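Local coordinates for uncharacterized protein (Pseudomonas aeruginosa PAO1, PDB 4R1D) that probably acts as a calcium-binding lipase of the alpha/beta hydrolase family, the Tle4 effector of the H2 type VI secretion system, held in complex with Tli4, at residues W72-G77 with K138-A143; T450-P455 with G474-V479. All coordinates share one frame; numbering follows the deposited sequence.

Contact 1: residues W72-G77 with K138-A143; sequences WRPPNG and KVMRSA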
ATOM      1  N   TRP A  72       7.834   1.619   2.757  1.00 13.38           N
ATOM      2  CA  TRP A  72       7.435   0.396   2.040  1.00 14.69           C
ATOM      3  C   TRP A  72       8.347   0.195   0.842  1.00 15.99           C
ATOM      4  O   TRP A  72       8.384   1.035  -0.048  1.00 15.41           O
ATOM      5  CB  TRP A  72       5.993   0.466   1.545  1.00 13.81           C
ATOM      6  CG  TRP A  72       5.524  -0.863   1.025  1.00 15.40           C
ATOM      7  CD1 TRP A  72       5.292  -1.219  -0.279  1.00 15.11           C
ATOM      8  CD2 TRP A  72       5.267  -2.030   1.812  1.00 17.03           C
ATOM      9  NE1 TRP A  72       4.892  -2.547  -0.344  1.00 16.31           N
ATOM     10  CE2 TRP A  72       4.874  -3.062   0.930  1.00 15.97           C
ATOM     11  CE3 TRP A  72       5.329  -2.301   3.182  1.00 15.12           C
ATOM     12  CZ2 TRP A  72       4.534  -4.337   1.380  1.00 17.92           C
ATOM     13  CZ3 TRP A  72       4.985  -3.569   3.628  1.00 14.29           C
ATOM     14  CH2 TRP A  72       4.598  -4.569   2.736  1.00 16.28           C
ATOM     15  N   ARG A  73       9.090  -0.905   0.853  1.00 16.95           N
ATOM     16  CA  ARG A  73       9.992  -1.243  -0.236  1.00 17.49           C
ATOM     17  C   ARG A  73      10.204  -2.754  -0.291  1.00 17.85           C
ATOM     18  O   ARG A  73      11.207  -3.295   0.200  1.00 18.45           O
ATOM     19  CB  ARG A  73      11.305  -0.485  -0.131  1.00 22.32           C
ATOM     20  CG  ARG A  73      11.956  -0.279  -1.490  1.00 24.82           C
ATOM     21  CD  ARG A  73      13.169   0.618  -1.398  1.00 23.34           C
ATOM     22  NE  ARG A  73      12.864   2.045  -1.493  1.00 18.54           N
ATOM     23  CZ  ARG A  73      13.791   2.946  -1.796  1.00 21.91           C
ATOM     24  NH1 ARG A  73      15.026   2.532  -2.042  1.00 23.69           N
ATOM     25  NH2 ARG A  73      13.493   4.236  -1.878  1.00 18.20           N
ATOM     26  N   PRO A  74       9.230  -3.434  -0.895  1.00 16.00           N
ATOM     27  CA  PRO A  74       9.105  -4.885  -1.041  1.00 17.76           C
ATOM     28  C   PRO A  74      10.242  -5.458  -1.872  1.00 20.02           C
ATOM     29  O   PRO A  74      10.826  -4.746  -2.685  1.00 18.38           O
ATOM     30  CB  PRO A  74       7.774  -5.039  -1.778  1.00 19.12           C
ATOM     31  CG  PRO A  74       7.602  -3.740  -2.523  1.00 16.75           C
ATOM     32  CD  PRO A  74       8.142  -2.711  -1.569  1.00 14.73           C
ATOM     33  N   PRO A  75      10.562  -6.742  -1.671  1.00 17.80           N
ATOM     34  CA  PRO A  75       9.898  -7.694  -0.770  1.00 16.31           C
ATOM     35  C   PRO A  75      10.335  -7.518   0.674  1.00 21.65           C
ATOM     36  O   PRO A  75      11.468  -7.102   0.930  1.00 19.06           O
ATOM     37  CB  PRO A  75      10.406  -9.044  -1.278  1.00 20.61           C
ATOM     38  CG  PRO A  75      11.782  -8.736  -1.763  1.00 26.62           C
ATOM     39  CD  PRO A  75      11.677  -7.369  -2.401  1.00 23.99           C
ATOM     40  N   ASN A  76       9.444  -7.854   1.606  1.00 19.33           N
ATOM     41  CA  ASN A  76       9.742  -7.730   3.032  1.00 16.44           C
ATOM     42  C   ASN A  76       9.562  -9.047   3.780  1.00 17.45           C
ATOM     43  O   ASN A  76       9.566  -9.068   5.013  1.00 20.00           O
ATOM     44  CB  ASN A  76       8.851  -6.654   3.673  1.00 15.74           C
ATOM     45  CG  ASN A  76       7.382  -7.053   3.700  1.00 16.76           C
ATOM     46  OD1 ASN A  76       6.905  -7.757   2.811  1.00 16.16           O
ATOM     47  ND2 ASN A  76       6.663  -6.609   4.720  1.00 15.04           N
ATOM     48  N   GLY A  77       9.381 -10.139   3.036  1.00 19.08           N
ATOM     49  CA  GLY A  77       9.133 -11.440   3.638  1.00 23.75           C
ATOM     50  C   GLY A  77      10.400 -12.221   3.958  1.00 33.10           C
ATOM     51  O   GLY A  77      11.511 -11.724   3.775  1.00 31.74           O
ATOM     52  N   LYS A 138       9.673   2.834  -9.097  1.00 13.38           N
ATOM     53  CA  LYS A 138       8.505   2.967  -8.229  1.00 11.01           C
ATOM     54  C   LYS A 138       8.004   1.632  -7.709  1.00 15.68           C
ATOM     55  O   LYS A 138       7.209   1.599  -6.772  1.00 15.51           O
ATOM     56  CB  LYS A 138       7.343   3.573  -9.006  1.00 14.53           C
ATOM     57  CG  LYS A 138       7.459   5.042  -9.321  1.00 13.54           C
ATOM     58  CD  LYS A 138       6.373   5.419 -10.304  1.00 12.56           C
ATOM     59  CE  LYS A 138       6.559   6.847 -10.830  1.00 14.91           C
ATOM     60  NZ  LYS A 138       5.466   7.227 -11.775  1.00 14.82           N
ATOM     61  N   VAL A 139       8.422   0.543  -8.344  1.00 12.80           N
ATOM     62  CA  VAL A 139       7.790  -0.759  -8.112  1.00 13.99           C
ATOM     63  C   VAL A 139       8.779  -1.885  -7.811  1.00 17.23           C
ATOM     64  O   VAL A 139       9.971  -1.774  -8.099  1.00 17.10           O
ATOM     65  CB  VAL A 139       6.907  -1.176  -9.312  1.00 11.42           C
ATOM     66  CG1 VAL A 139       5.784  -0.180  -9.509  1.00 13.28           C
ATOM     67  CG2 VAL A 139       7.753  -1.312 -10.574  1.00 14.64           C
ATOM     68  N   MET A 140       8.264  -2.976  -7.242  1.00 13.24           N
ATOM     69  CA  MET A 140       9.087  -4.124  -6.872  0.54 17.45           C
ATOM     70  C   MET A 140       9.937  -4.575  -8.063  1.00 17.74           C
ATOM     71  O   MET A 140       9.419  -4.891  -9.142  1.00 18.18           O
ATOM     72  CB  MET A 140       8.194  -5.261  -6.376  0.54 16.84           C
ATOM     73  CG  MET A 140       8.939  -6.422  -5.757  0.54 19.48           C
ATOM     74  SD  MET A 140       7.770  -7.624  -5.092  0.54 22.87           S
ATOM     75  CE  MET A 140       8.908  -8.787  -4.352  0.54 26.00           C
ATOM     76  N   ARG A 141      11.248  -4.597  -7.869  1.00 17.17           N
ATOM     77  CA  ARG A 141      12.146  -4.786  -9.007  1.00 17.36           C
ATOM     78  C   ARG A 141      12.027  -6.152  -9.685  1.00 16.12           C
ATOM     79  O   ARG A 141      11.789  -6.231 -10.887  1.00 16.49           O
ATOM     80  CB  ARG A 141      13.599  -4.520  -8.617  1.00 22.67           C
ATOM     81  CG  ARG A 141      14.527  -4.850  -9.761  1.00 26.80           C
ATOM     82  CD  ARG A 141      15.762  -4.002  -9.761  1.00 33.28           C
ATOM     83  NE  ARG A 141      16.411  -3.965  -8.464  1.00 34.88           N
ATOM     84  CZ  ARG A 141      16.848  -5.029  -7.801  1.00 39.68           C
ATOM     85  NH1 ARG A 141      16.688  -6.243  -8.299  1.00 39.25           N
ATOM     86  NH2 ARG A 141      17.444  -4.868  -6.627  1.00 35.21           N
ATOM     87  N   SER A 142      12.206  -7.219  -8.921  1.00 17.29           N
ATOM     88  CA  SER A 142      12.174  -8.568  -9.498  1.00 20.14           C
ATOM     89  C   SER A 142      10.836  -8.889 -10.162  1.00 21.55           C
ATOM     90  O   SER A 142      10.781  -9.552 -11.200  1.00 19.98           O
ATOM     91  CB  SER A 142      12.487  -9.617  -8.424  1.00 22.72           C
ATOM     92  OG  SER A 142      11.458  -9.645  -7.445  1.00 30.79           O
ATOM     93  N   ALA A 143       9.749  -8.432  -9.554  1.00 16.47           N
ATOM     94  CA  ALA A 143       8.416  -8.757 -10.057  1.00 17.59           C
ATOM     95  C   ALA A 143       8.066  -8.041 -11.354  1.00 15.44           C
ATOM     96  O   ALA A 143       7.361  -8.605 -12.206  1.00 13.79           O
ATOM     97  CB  ALA A 143       7.359  -8.471  -9.004  1.00 19.57           C
TER
HETATM   98  O   HOH W   1      12.713  -4.991  -4.790  1.00 29.90           O
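The carbonyl of Pro74 reaches the backbone of Arg141 through one water, which donates to Pro74 O at 2.8 Å and accepts weakly from Arg141 N at 3.4 Å. No direct hydrogen bond joins 72-77 to 138-143, and the weak second leg makes this a loose bridge. Side-chain packing does the rest. Pro74 CG lies 4.2 Å from Met140 CB, while Met140 CG makes a van der Waals contact with Pro74 O at 4.0 Å. With its CG anti to the backbone N (chi1 -171°) and the chain extended beyond, Met140 carries its methyl to the ring of Pro75, whose side chain it crosses at about a right angle. In the conformer described, CE of Met140 lies 3.7 Å from Pro75 CD; Met140 has a second conformer, which leaves the exact fit of the methyl uncertain. Backbone bonding of Met140 to Gly59 and contact of Pro74 with Asn61 tie both segments to the same neighbouring loop. Met140 occupies the N-cap position of helix 141-155, and on it packs the loop that follows strand 70-72, with its cis Pro74-Pro75 peptide, in a part of the alpha/beta hydrolase away from the calcium site.

Contact 2: residues T450-P455 with G474-V479; sequences TPLETP and GLPTIV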
ATOM      1  N   THR A 450     -19.308 -25.362  19.000  1.00 27.48           N
ATOM      2  CA  THR A 450     -20.204 -25.326  20.156  1.00 29.00           C
ATOM      3  C   THR A 450     -19.667 -24.499  21.329  1.00 27.40           C
ATOM      4  O   THR A 450     -20.340 -23.588  21.805  1.00 32.50           O
ATOM      5  CB  THR A 450     -20.580 -26.740  20.642  1.00 28.00           C
ATOM      6  OG1 THR A 450     -21.165 -27.485  19.560  1.00 32.49           O
ATOM      7  CG2 THR A 450     -21.564 -26.651  21.794  1.00 32.69           C
ATOM      8  N   PRO A 451     -18.455 -24.811  21.803  1.00 26.34           N
ATOM      9  CA  PRO A 451     -17.940 -24.079  22.967  1.00 27.43           C
ATOM     10  C   PRO A 451     -17.703 -22.598  22.676  1.00 26.50           C
ATOM     11  O   PRO A 451     -17.653 -21.786  23.596  1.00 29.21           O
ATOM     12  CB  PRO A 451     -16.607 -24.782  23.261  1.00 27.94           C
ATOM     13  CG  PRO A 451     -16.737 -26.132  22.628  1.00 32.36           C
ATOM     14  CD  PRO A 451     -17.561 -25.909  21.401  1.00 28.80           C
ATOM     15  N   LEU A 452     -17.548 -22.249  21.404  1.00 30.42           N
ATOM     16  CA  LEU A 452     -17.305 -20.859  21.051  1.00 25.76           C
ATOM     17  C   LEU A 452     -18.608 -20.070  21.054  1.00 30.25           C
ATOM     18  O   LEU A 452     -18.607 -18.856  21.198  1.00 27.63           O
ATOM     19  CB  LEU A 452     -16.655 -20.754  19.671  1.00 26.29           C
ATOM     20  CG  LEU A 452     -15.175 -21.095  19.489  1.00 22.68           C
ATOM     21  CD1 LEU A 452     -14.858 -22.525  19.901  1.00 30.70           C
ATOM     22  CD2 LEU A 452     -14.797 -20.882  18.029  1.00 19.55           C
ATOM     23  N   GLU A 453     -19.718 -20.778  20.899  1.00 23.33           N
ATOM     24  CA  GLU A 453     -21.000 -20.134  20.636  1.00 27.88           C
ATOM     25  C   GLU A 453     -22.022 -20.217  21.771  1.00 37.06           C
ATOM     26  O   GLU A 453     -23.173 -19.816  21.601  1.00 30.67           O
ATOM     27  CB  GLU A 453     -21.599 -20.700  19.352  1.00 29.54           C
ATOM     28  CG  GLU A 453     -20.696 -20.482  18.152  1.00 28.77           C
ATOM     29  CD  GLU A 453     -21.375 -20.802  16.838  1.00 36.57           C
ATOM     30  OE1 GLU A 453     -22.170 -21.766  16.799  1.00 29.20           O
ATOM     31  OE2 GLU A 453     -21.118 -20.078  15.851  1.00 32.26           O
ATOM     32  N   THR A 454     -21.621 -20.733  22.926  1.00 34.34           N
ATOM     33  CA  THR A 454     -22.517 -20.678  24.075  1.00 41.62           C
ATOM     34  C   THR A 454     -22.560 -19.237  24.575  1.00 44.50           C
ATOM     35  O   THR A 454     -21.581 -18.505  24.437  1.00 43.45           O
ATOM     36  CB  THR A 454     -22.055 -21.604  25.206  1.00 37.57           C
ATOM     37  OG1 THR A 454     -20.745 -21.215  25.626  1.00 44.84           O
ATOM     38  CG2 THR A 454     -22.024 -23.039  24.729  1.00 37.82           C
ATOM     39  N   PRO A 455     -23.707 -18.814  25.131  1.00 47.60           N
ATOM     40  CA  PRO A 455     -23.849 -17.455  25.659  1.00 47.79           C
ATOM     41  C   PRO A 455     -22.650 -17.049  26.508  1.00 47.15           C
ATOM     42  O   PRO A 455     -22.147 -17.852  27.291  1.00 47.47           O
ATOM     43  CB  PRO A 455     -25.111 -17.544  26.532  1.00 54.64           C
ATOM     44  CG  PRO A 455     -25.640 -18.965  26.372  1.00 53.00           C
ATOM     45  CD  PRO A 455     -24.982 -19.542  25.169  1.00 49.34           C
ATOM     46  N   GLY A 474     -10.164 -30.117  19.809  1.00 29.37           N
ATOM     47  CA  GLY A 474     -11.178 -30.386  18.796  1.00 31.01           C
ATOM     48  C   GLY A 474     -11.940 -29.168  18.269  1.00 29.31           C
ATOM     49  O   GLY A 474     -13.004 -29.293  17.646  1.00 25.09           O
ATOM     50  N   LEU A 475     -11.384 -27.986  18.507  1.00 23.67           N
ATOM     51  CA  LEU A 475     -12.058 -26.737  18.176  1.00 22.97           C
ATOM     52  C   LEU A 475     -11.749 -26.244  16.753  1.00 21.59           C
ATOM     53  O   LEU A 475     -10.841 -26.763  16.093  1.00 24.10           O
ATOM     54  CB  LEU A 475     -11.703 -25.678  19.210  1.00 22.32           C
ATOM     55  CG  LEU A 475     -11.966 -26.083  20.651  1.00 29.89           C
ATOM     56  CD1 LEU A 475     -11.554 -24.966  21.574  1.00 27.61           C
ATOM     57  CD2 LEU A 475     -13.437 -26.447  20.839  1.00 28.38           C
ATOM     58  N   PRO A 476     -12.515 -25.248  16.269  1.00 23.08           N
ATOM     59  CA  PRO A 476     -12.352 -24.811  14.878  1.00 20.84           C
ATOM     60  C   PRO A 476     -10.920 -24.417  14.530  1.00 17.14           C
ATOM     61  O   PRO A 476     -10.255 -23.687  15.278  1.00 21.60           O
ATOM     62  CB  PRO A 476     -13.290 -23.599  14.775  1.00 18.43           C
ATOM     63  CG  PRO A 476     -14.397 -23.931  15.758  1.00 21.10           C
ATOM     64  CD  PRO A 476     -13.643 -24.552  16.925  1.00 20.49           C
ATOM     65  N   THR A 477     -10.477 -24.912  13.381  1.00 20.69           N
ATOM     66  CA  THR A 477      -9.134 -24.672  12.884  1.00 19.18           C
ATOM     67  C   THR A 477      -9.187 -24.449  11.387  1.00 22.33           C
ATOM     68  O   THR A 477      -9.802 -25.217  10.641  1.00 18.45           O
ATOM     69  CB  THR A 477      -8.228 -25.888  13.163  1.00 23.37           C
ATOM     70  OG1 THR A 477      -8.145 -26.111  14.579  1.00 21.45           O
ATOM     71  CG2 THR A 477      -6.828 -25.660  12.595  1.00 23.34           C
ATOM     72  N   ILE A 478      -8.530 -23.396  10.923  1.00 17.82           N
ATOM     73  CA  ILE A 478      -8.471 -23.183   9.487  1.00 18.79           C
ATOM     74  C   ILE A 478      -7.581 -24.237   8.845  1.00 23.10           C
ATOM     75  O   ILE A 478      -6.427 -24.418   9.237  1.00 24.34           O
ATOM     76  CB  ILE A 478      -8.017 -21.753   9.145  1.00 20.92           C
ATOM     77  CG1 ILE A 478      -9.193 -20.791   9.378  1.00 19.38           C
ATOM     78  CG2 ILE A 478      -7.536 -21.683   7.702  1.00 21.13           C
ATOM     79  CD1 ILE A 478      -8.869 -19.301   9.251  1.00 21.36           C
ATOM     80  N   VAL A 479      -8.137 -24.962   7.882  1.00 22.79           N
ATOM     81  CA  VAL A 479      -7.396 -26.009   7.205  1.00 22.75           C
ATOM     82  C   VAL A 479      -7.468 -25.818   5.697  1.00 23.68           C
ATOM     83  O   VAL A 479      -8.443 -25.287   5.164  1.00 26.00           O
ATOM     84  CB  VAL A 479      -7.959 -27.396   7.545  1.00 23.90           C
ATOM     85  CG1 VAL A 479      -7.786 -27.689   9.026  1.00 23.66           C
ATOM     86  CG2 VAL A 479      -9.427 -27.479   7.146  1.00 23.25           C
TER
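The ring of Pro476 presents CG and CD to both methyls of Leu452, and the ring of Pro451 presents CG and CD to a single methyl of Leu475. In the first pair, Pro476 CD lies 3.8 Å from Leu452 CD1, and Pro476 CG is equally 3.8 Å from Leu452 CD2, so the forked end of the leucine meets the CG-CD side of the ring with both branches. In the second, Leu475 CD2 stands 3.8 Å from Pro451 CG and 4.2 Å from Pro451 CD. Leu452 CD1 also comes within 4.3 Å of Leu475 CD2, which joins the two pairs into one apolar cluster. In Leu452, CG stands anti to the carbonyl carbon (chi1 -76°), and this carries the fork toward Pro476. Trp375 packs against both Leu452 and Pro476, and Trp445 of strand 443-446 also touches Pro476, extending the cluster beyond the two segments.

The short, weakly bonded helix 450-453 thereby rests on the residues leading into strand 477-479. Its turn contains the bond from Glu453 N to Thr450 O, at 3.0 Å. On the other segment, Leu475 N is bonded to Asn468 OD1, and Gly474 makes a backbone bond with Asp448. No hydrogen bond or ion pair crosses between 450-455 and 474-479. The direct contact is therefore apolar throughout, while the polar bonds lie within the segments or with their neighbours.

Both contacts are buried and similar in size, 144 Å² for contact 1 and 155 Å² for contact 2, with prolines packed against a methionine in contact 1 and leucines in contact 2. They hold different elements: a loop against the start of helix 141-155, and a short helix against the approach to strand 477-479. Contact 1 lies deeper, its centre about 14 Å from that of the chain; contact 2, at about 32 Å, is peripheral, beside the outermost strand 477-479 of the mixed sheet, though its touching residues are largely buried. A water bridges the backbones in contact 1 alone. The second protein chain reaches residues of contact 1 but not contact 2.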